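Local atomic coordinates of acetyltransferase (Sinorhizobium meliloti, PDB entry 4JXR), a protein that probably transfers an acetyl group from acetyl-CoA to an acceptor, as a GNAT-superfamily enzyme of the phosphinothricin acetyltransferase type. Residues R22-N27 with S88-P93; S130-H135 with D158-Q163. All coordinates share one frame; numbering follows the deposited sequence. Where two conformers were deposited one is given.

Contact 1. Residues R22-N27 with S88-P93; sequences RESVLN and SIYLSP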
ATOM      1  N   ARG A  22      15.986   7.269 -12.075  1.00 10.15           N
ATOM      2  CA  ARG A  22      17.247   6.649 -11.676  0.50 10.91           C
ATOM      3  C   ARG A  22      17.977   7.501 -10.611  1.00 11.19           C
ATOM      4  O   ARG A  22      18.475   6.976  -9.604  1.00 11.93           O
ATOM      5  CB  ARG A  22      18.137   6.464 -12.904  0.50 11.94           C
ATOM      6  CG  ARG A  22      19.550   5.976 -12.584  0.50 13.95           C
ATOM      7  CD  ARG A  22      20.394   5.721 -13.849  0.50 16.98           C
ATOM      8  NE  ARG A  22      21.626   4.993 -13.495  0.50 20.66           N
ATOM      9  CZ  ARG A  22      21.754   3.671 -13.507  0.50 20.59           C
ATOM     10  NH1 ARG A  22      20.759   2.884 -13.922  0.50 22.27           N
ATOM     11  NH2 ARG A  22      22.899   3.143 -13.119  0.50 23.96           N
ATOM     12  N   GLU A  23      18.046   8.811 -10.850  1.00 11.66           N
ATOM     13  CA  GLU A  23      18.761   9.697  -9.938  1.00 12.86           C
ATOM     14  C   GLU A  23      18.062   9.629  -8.581  1.00 12.42           C
ATOM     15  O   GLU A  23      18.724   9.652  -7.513  1.00 14.16           O
ATOM     16  CB  GLU A  23      18.809  11.107 -10.515  1.00 14.67           C
ATOM     17  CG  GLU A  23      19.678  12.093  -9.744  1.00 18.38           C
ATOM     18  CD  GLU A  23      19.134  12.608  -8.423  1.00 21.17           C
ATOM     19  OE1 GLU A  23      17.881  12.775  -8.186  1.00 21.35           O
ATOM     20  OE2 GLU A  23      20.055  12.992  -7.628  1.00 23.80           O
ATOM     21  N   SER A  24      16.727   9.622  -8.568  1.00 11.98           N
ATOM     22  CA  SER A  24      15.975   9.535  -7.310  0.50 12.05           C
ATOM     23  C   SER A  24      16.213   8.211  -6.606  1.00 11.94           C
ATOM     24  O   SER A  24      16.404   8.160  -5.369  1.00 13.84           O
ATOM     25  CB  SER A  24      14.487   9.711  -7.586  0.50 13.66           C
ATOM     26  OG  SER A  24      13.711   9.712  -6.382  0.50 14.77           O
ATOM     27  N   VAL A  25      16.222   7.124  -7.357  1.00 11.17           N
ATOM     28  CA  VAL A  25      16.458   5.824  -6.766  1.00 11.21           C
ATOM     29  C   VAL A  25      17.830   5.785  -6.094  1.00 12.47           C
ATOM     30  O   VAL A  25      17.968   5.276  -4.987  1.00 13.06           O
ATOM     31  CB  VAL A  25      16.336   4.699  -7.820  1.00 11.01           C
ATOM     32  CG1 VAL A  25      16.889   3.379  -7.288  1.00 13.01           C
ATOM     33  CG2 VAL A  25      14.883   4.532  -8.249  1.00 11.54           C
ATOM     34  N   LEU A  26      18.850   6.308  -6.777  1.00 12.42           N
ATOM     35  CA  LEU A  26      20.212   6.240  -6.272  1.00 14.04           C
ATOM     36  C   LEU A  26      20.500   7.223  -5.188  1.00 15.71           C
ATOM     37  O   LEU A  26      21.302   6.861  -4.276  1.00 18.85           O
ATOM     38  CB  LEU A  26      21.190   6.450  -7.407  1.00 15.13           C
ATOM     39  CG  LEU A  26      21.180   5.381  -8.479  1.00 14.64           C
ATOM     40  CD1 LEU A  26      22.054   5.763  -9.680  1.00 16.81           C
ATOM     41  CD2 LEU A  26      21.584   4.026  -7.931  1.00 17.51           C
ATOM     42  N   ASN A  27      19.968   8.432  -5.217  1.00 15.03           N
ATOM     43  CA  ASN A  27      20.390   9.474  -4.316  1.00 17.05           C
ATOM     44  C   ASN A  27      19.369   9.911  -3.295  1.00 17.77           C
ATOM     45  O   ASN A  27      19.736  10.601  -2.353  1.00 23.89           O
ATOM     46  CB  ASN A  27      20.855  10.651  -5.143  1.00 18.27           C
ATOM     47  CG  ASN A  27      22.102  10.299  -6.002  1.00 20.59           C
ATOM     48  OD1 ASN A  27      22.951   9.444  -5.630  1.00 25.20           O
ATOM     49  ND2 ASN A  27      22.230  10.976  -7.118  1.00 21.81           N
ATOM     50  N   SER A  88       2.526  10.578  -7.321  1.00  8.37           N
ATOM     51  CA  SER A  88       3.971  10.404  -7.384  1.00  9.61           C
ATOM     52  C   SER A  88       4.542  11.541  -8.184  1.00  8.72           C
ATOM     53  O   SER A  88       4.048  11.874  -9.251  1.00  9.97           O
ATOM     54  CB  SER A  88       4.313   9.110  -8.094  1.00 12.35           C
ATOM     55  OG  SER A  88       3.882   7.968  -7.344  1.00 13.93           O
ATOM     56  N   ILE A  89       5.579  12.203  -7.669  1.00  9.10           N
ATOM     57  CA  ILE A  89       6.199  13.371  -8.278  1.00  9.36           C
ATOM     58  C   ILE A  89       7.696  13.222  -8.205  1.00  8.73           C
ATOM     59  O   ILE A  89       8.235  13.003  -7.130  1.00  9.92           O
ATOM     60  CB  ILE A  89       5.798  14.652  -7.557  1.00 10.44           C
ATOM     61  CG1 ILE A  89       4.303  14.825  -7.454  1.00 12.57           C
ATOM     62  CG2 ILE A  89       6.437  15.873  -8.240  1.00 12.19           C
ATOM     63  CD1 ILE A  89       3.952  15.937  -6.533  1.00 15.90           C
ATOM     64  N   TYR A  90       8.390  13.413  -9.331  1.00  9.18           N
ATOM     65  CA  TYR A  90       9.860  13.334  -9.390  1.00  9.84           C
ATOM     66  C   TYR A  90      10.393  14.486 -10.204  1.00 10.39           C
ATOM     67  O   TYR A  90      10.084  14.640 -11.364  1.00 11.66           O
ATOM     68  CB  TYR A  90      10.318  12.007  -9.983  1.00 11.26           C
ATOM     69  CG  TYR A  90       9.943  10.848  -9.084  1.00 10.71           C
ATOM     70  CD1 TYR A  90      10.768  10.471  -8.065  1.00 12.65           C
ATOM     71  CD2 TYR A  90       8.778  10.135  -9.262  1.00 12.32           C
ATOM     72  CE1 TYR A  90      10.410   9.461  -7.193  1.00 14.46           C
ATOM     73  CE2 TYR A  90       8.413   9.116  -8.366  1.00 12.71           C
ATOM     74  CZ  TYR A  90       9.236   8.830  -7.333  1.00 14.00           C
ATOM     75  OH  TYR A  90       8.883   7.818  -6.459  1.00 17.77           O
ATOM     76  N   LEU A  91      11.236  15.298  -9.579  1.00 12.11           N
ATOM     77  CA  LEU A  91      11.904  16.420 -10.217  1.00 12.77           C
ATOM     78  C   LEU A  91      13.377  16.143 -10.354  1.00 13.02           C
ATOM     79  O   LEU A  91      14.016  15.716  -9.399  1.00 16.70           O
ATOM     80  CB  LEU A  91      11.767  17.649  -9.326  1.00 13.82           C
ATOM     81  CG  LEU A  91      10.376  18.145  -9.110  1.00 17.22           C
ATOM     82  CD1 LEU A  91      10.353  19.335  -8.168  1.00 20.15           C
ATOM     83  CD2 LEU A  91       9.690  18.482 -10.401  1.00 21.49           C
ATOM     84  N   SER A  92      13.944  16.454 -11.495  1.00 12.57           N
ATOM     85  CA  SER A  92      15.400  16.482 -11.643  1.00 13.94           C
ATOM     86  C   SER A  92      15.951  17.555 -10.717  1.00 13.85           C
ATOM     87  O   SER A  92      15.274  18.541 -10.375  1.00 13.25           O
ATOM     88  CB  SER A  92      15.782  16.774 -13.061  1.00 14.57           C
ATOM     89  OG  SER A  92      15.435  18.042 -13.458  1.00 15.25           O
ATOM     90  N   PRO A  93      17.231  17.413 -10.308  1.00 17.89           N
ATOM     91  CA  PRO A  93      17.807  18.421  -9.410  1.00 20.79           C
ATOM     92  C   PRO A  93      17.636  19.835  -9.930  1.00 20.18           C
ATOM     93  O   PRO A  93      17.324  20.736  -9.123  1.00 25.62           O
ATOM     94  CB  PRO A  93      19.264  18.006  -9.341  1.00 28.87           C
ATOM     95  CG  PRO A  93      19.179  16.498  -9.413  1.00 26.10           C
ATOM     96  CD  PRO A  93      18.133  16.261 -10.472  1.00 20.40           C
TER
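Glu23 and Pro93 meet at the outer margin of a joint in which a helix of the GNAT fold rests against the strand that carries part of the acetyl-CoA site. Taking the helix in sequence order, Glu23 comes first. Its CG stands anti to the backbone N (chi1 -173°), and a bend at chi2 then turns the carboxylate so that CD lies 4.0 Å from Pro93 CG; the acid and the pyrrolidine ring run antiparallel alongside one another. Both carboxylate oxygens have polar partners. Arg96 NH2 makes a salt bridge to OE1, while Asn27 ND2, one turn on, donates to Glu23 OE2 at 3.0 Å, nearly straight but from above the carboxylate plane. Two grips of this kind restrict rotation of the acid, and the guanidinium would probably favour its ionised form. Arg96 also bonds to Leu91 O, so a single side chain ties the helix to the end of the strand.

Ser24 is the buried member. Its CB, the steadier part of the contact, lies 3.8 Å from Tyr90 CD1; in the conformer described, OG lies at the edge of the Tyr90 ring, near the ring plane, 3.4 Å from Tyr90 CE1. This is van der Waals contact at a ring edge.

Around this joint, Tyr90 also meets Tyr21 edge-to-face and packs against Tyr69 of the adjoining strand 66-74, to which strand 84-91 is hydrogen-bonded. Ile89 and Leu91, which bind acetyl-CoA, instead touch helix 100-115, so strand 84-91 runs between that helix and helix 14-27.

Contact 2. Residues S130-H135 with D158-Q163; sequences SSIALH and DTAFMQ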
ATOM      1  N   SER A 130      10.423  18.703   2.970  1.00  9.82           N
ATOM      2  CA  SER A 130      10.113  19.495   1.816  1.00 10.28           C
ATOM      3  C   SER A 130       8.931  18.927   1.047  1.00  9.46           C
ATOM      4  O   SER A 130       8.126  19.671   0.508  1.00 10.22           O
ATOM      5  CB  SER A 130      11.329  19.636   0.935  1.00 11.72           C
ATOM      6  OG  SER A 130      12.302  20.398   1.666  1.00 14.14           O
ATOM      7  N   SER A 131       8.833  17.616   0.966  0.80  9.20           N
ATOM      8  CA  SER A 131       7.708  16.970   0.285  0.80  9.39           C
ATOM      9  C   SER A 131       6.430  17.105   1.116  0.80  8.49           C
ATOM     10  O   SER A 131       5.347  17.347   0.572  0.80  8.79           O
ATOM     11  CB  SER A 131       8.019  15.506   0.035  0.80 10.03           C
ATOM     12  OG  SER A 131       6.923  14.897  -0.601  0.80 10.64           O
ATOM     13  N   ILE A 132       6.526  16.949   2.431  1.00  8.30           N
ATOM     14  CA  ILE A 132       5.385  17.184   3.280  1.00  8.21           C
ATOM     15  C   ILE A 132       4.819  18.576   3.051  1.00  8.45           C
ATOM     16  O   ILE A 132       3.617  18.776   2.929  1.00  8.76           O
ATOM     17  CB  ILE A 132       5.731  16.888   4.758  1.00  8.78           C
ATOM     18  CG1 ILE A 132       6.018  15.405   4.970  1.00  9.45           C
ATOM     19  CG2 ILE A 132       4.636  17.377   5.677  1.00  9.28           C
ATOM     20  CD1 ILE A 132       6.457  15.052   6.371  1.00 10.42           C
ATOM     21  N   ALA A 133       5.716  19.572   3.008  1.00  8.34           N
ATOM     22  CA  ALA A 133       5.311  20.967   2.870  1.00  8.57           C
ATOM     23  C   ALA A 133       4.678  21.230   1.492  1.00  8.39           C
ATOM     24  O   ALA A 133       3.736  21.990   1.393  1.00  9.12           O
ATOM     25  CB  ALA A 133       6.482  21.890   3.109  1.00  8.98           C
ATOM     26  N   LEU A 134       5.246  20.647   0.450  1.00  8.50           N
ATOM     27  CA  LEU A 134       4.638  20.762  -0.878  1.00  9.46           C
ATOM     28  C   LEU A 134       3.195  20.307  -0.877  1.00  8.72           C
ATOM     29  O   LEU A 134       2.309  20.949  -1.402  1.00  9.55           O
ATOM     30  CB  LEU A 134       5.473  19.926  -1.881  1.00 10.13           C
ATOM     31  CG  LEU A 134       4.801  19.716  -3.254  1.00 12.41           C
ATOM     32  CD1 LEU A 134       4.545  21.019  -3.977  1.00 16.08           C
ATOM     33  CD2 LEU A 134       5.632  18.751  -4.086  1.00 14.89           C
ATOM     34  N   HIS A 135       2.985  19.130  -0.276  1.00  8.20           N
ATOM     35  CA  HIS A 135       1.635  18.591  -0.224  1.00  8.52           C
ATOM     36  C   HIS A 135       0.736  19.442   0.662  1.00  8.33           C
ATOM     37  O   HIS A 135      -0.405  19.703   0.311  1.00  8.57           O
ATOM     38  CB  HIS A 135       1.662  17.140   0.215  1.00  8.43           C
ATOM     39  CG  HIS A 135       2.175  16.210  -0.844  1.00  7.80           C
ATOM     40  ND1 HIS A 135       3.504  16.025  -1.127  1.00  9.08           N
ATOM     41  CD2 HIS A 135       1.518  15.467  -1.744  1.00  8.62           C
ATOM     42  CE1 HIS A 135       3.618  15.189  -2.162  1.00  9.52           C
ATOM     43  NE2 HIS A 135       2.418  14.833  -2.553  1.00  9.35           N
ATOM     44  N   ASP A 158      11.274   6.944   8.244  1.00 10.01           N
ATOM     45  CA  ASP A 158       9.841   7.096   8.495  1.00  9.38           C
ATOM     46  C   ASP A 158       9.117   7.296   7.162  1.00  8.64           C
ATOM     47  O   ASP A 158       9.697   7.829   6.208  1.00  9.41           O
ATOM     48  CB  ASP A 158       9.590   8.263   9.416  1.00  9.70           C
ATOM     49  CG  ASP A 158      10.261   8.142  10.778  1.00 11.72           C
ATOM     50  OD1 ASP A 158      10.590   7.047  11.226  1.00 12.11           O
ATOM     51  OD2 ASP A 158      10.410   9.228  11.409  1.00 15.30           O
ATOM     52  N   THR A 159       7.847   6.925   7.139  1.00  8.63           N
ATOM     53  CA  THR A 159       7.032   7.085   5.949  1.00  8.26           C
ATOM     54  C   THR A 159       5.779   7.875   6.330  1.00  8.32           C
ATOM     55  O   THR A 159       5.034   7.427   7.180  1.00  9.11           O
ATOM     56  CB  THR A 159       6.665   5.726   5.339  1.00  9.10           C
ATOM     57  OG1 THR A 159       7.858   4.933   5.189  1.00  9.36           O
ATOM     58  CG2 THR A 159       6.026   5.895   3.989  1.00  9.62           C
ATOM     59  N   ALA A 160       5.592   9.049   5.751  1.00  8.23           N
ATOM     60  CA  ALA A 160       4.458   9.904   6.109  1.00  8.64           C
ATOM     61  C   ALA A 160       3.301   9.656   5.164  1.00  8.69           C
ATOM     62  O   ALA A 160       3.488   9.438   3.981  1.00 11.01           O
ATOM     63  CB  ALA A 160       4.835  11.359   6.064  1.00 10.20           C
ATOM     64  N   PHE A 161       2.095   9.671   5.697  1.00  8.66           N
ATOM     65  CA  PHE A 161       0.855   9.521   4.915  1.00  8.36           C
ATOM     66  C   PHE A 161       0.085  10.816   5.012  1.00  9.05           C
ATOM     67  O   PHE A 161      -0.184  11.297   6.124  1.00 10.47           O
ATOM     68  CB  PHE A 161       0.010   8.396   5.467  1.00 10.81           C
ATOM     69  CG  PHE A 161       0.566   7.014   5.112  1.00 12.12           C
ATOM     70  CD1 PHE A 161       1.805   6.565   5.543  1.00 13.99           C
ATOM     71  CD2 PHE A 161      -0.108   6.200   4.294  1.00 17.86           C
ATOM     72  CE1 PHE A 161       2.300   5.309   5.196  1.00 17.23           C
ATOM     73  CE2 PHE A 161       0.395   4.925   3.944  1.00 23.52           C
ATOM     74  CZ  PHE A 161       1.608   4.545   4.407  1.00 20.91           C
HETATM   75  N   MSE A 162      -0.275  11.374   3.875  1.00  8.31           N
HETATM   76  CA  MSE A 162      -1.076  12.601   3.827  1.00  8.30           C
HETATM   77  C   MSE A 162      -2.264  12.369   2.926  1.00  7.84           C
HETATM   78  O   MSE A 162      -2.241  11.491   2.060  1.00  9.13           O
HETATM   79  CB  MSE A 162      -0.272  13.763   3.306  1.00  9.53           C
HETATM   80  CG  MSE A 162       1.046  13.953   4.089  1.00 10.60           C
HETATM   81 SE   MSE A 162       1.977  15.549   3.543  1.00 13.03          SE
HETATM   82  CE  MSE A 162       0.860  16.872   4.362  1.00 11.03           C
ATOM     83  N   GLN A 163      -3.293  13.189   3.073  1.00  7.81           N
ATOM     84  CA  GLN A 163      -4.532  12.974   2.305  1.00  7.96           C
ATOM     85  C   GLN A 163      -5.190  14.317   2.016  1.00  7.67           C
ATOM     86  O   GLN A 163      -5.170  15.207   2.852  1.00  8.44           O
ATOM     87  CB  GLN A 163      -5.486  12.069   3.055  1.00  7.94           C
ATOM     88  CG  GLN A 163      -6.688  11.618   2.273  1.00  8.93           C
ATOM     89  CD  GLN A 163      -7.495  10.589   3.019  1.00  9.04           C
ATOM     90  OE1 GLN A 163      -6.994   9.910   3.905  1.00 11.40           O
ATOM     91  NE2 GLN A 163      -8.735  10.472   2.630  1.00  9.04           N
TER
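The imidazole of His135 has Met162 SE approaching obliquely, 5.3 Å from the ring centroid and 52° off its normal, and the carbonyl carbon of Ser131 at its edge, in plane; the ring of Phe140 meets it edge-to-face. This is helix-on-sheet packing in the GNAT fold: helix 129-137 lies along strand 155-165, the two short segments being almost parallel (6°) with axes 9.9 Å apart.

Both nitrogens of the buried imidazole are bonded. ND1 donates to Ser131 O at 2.8 Å, with the acceptor in the ring plane but the N-H meeting it from above the carbonyl plane, and NE2 is paired with Asp87 OD2, which together fix the ring's rotation. Ser131 O also accepts from His135 N, which arrives from the opposite face of that plane.

Across the segments themselves the contact is mainly apolar. Ile132 divides its branches: CD1 packs on Ala160 CB at 4.0 Å, while CG2 meets SE of Met162, a selenomethionine whose side chain lies roughly perpendicular to it. Chi1 (-53°) and the extended chi2 bring Met162 SE to 3.7 Å from His135 CB; the turn at chi3 then lays CE 3.6 Å from Ile132 O.

Overall arrangement
Both contacts set a helix against the same mixed sheet, through strand 84-91 in contact 1 and strand 155-165 in contact 2. Contact 2 is the more buried, with three of its four touching residues buried; contact 1 is more exposed and runs out to a surface proline. Their chemistry differs accordingly: contact 1 is a sparse touch of a serine at a ring edge and an acid beside a proline, with Arg96 from outside supplying the ionic link, whereas contact 2 is mostly aliphatic and methionine packing. Their centres lie 16 Å apart, yet strand 84-91 serves both: its Tyr90 faces helix 14-27, while Ile89 CD1 reaches Leu134 CD2 of helix 129-137 at 4.1 Å.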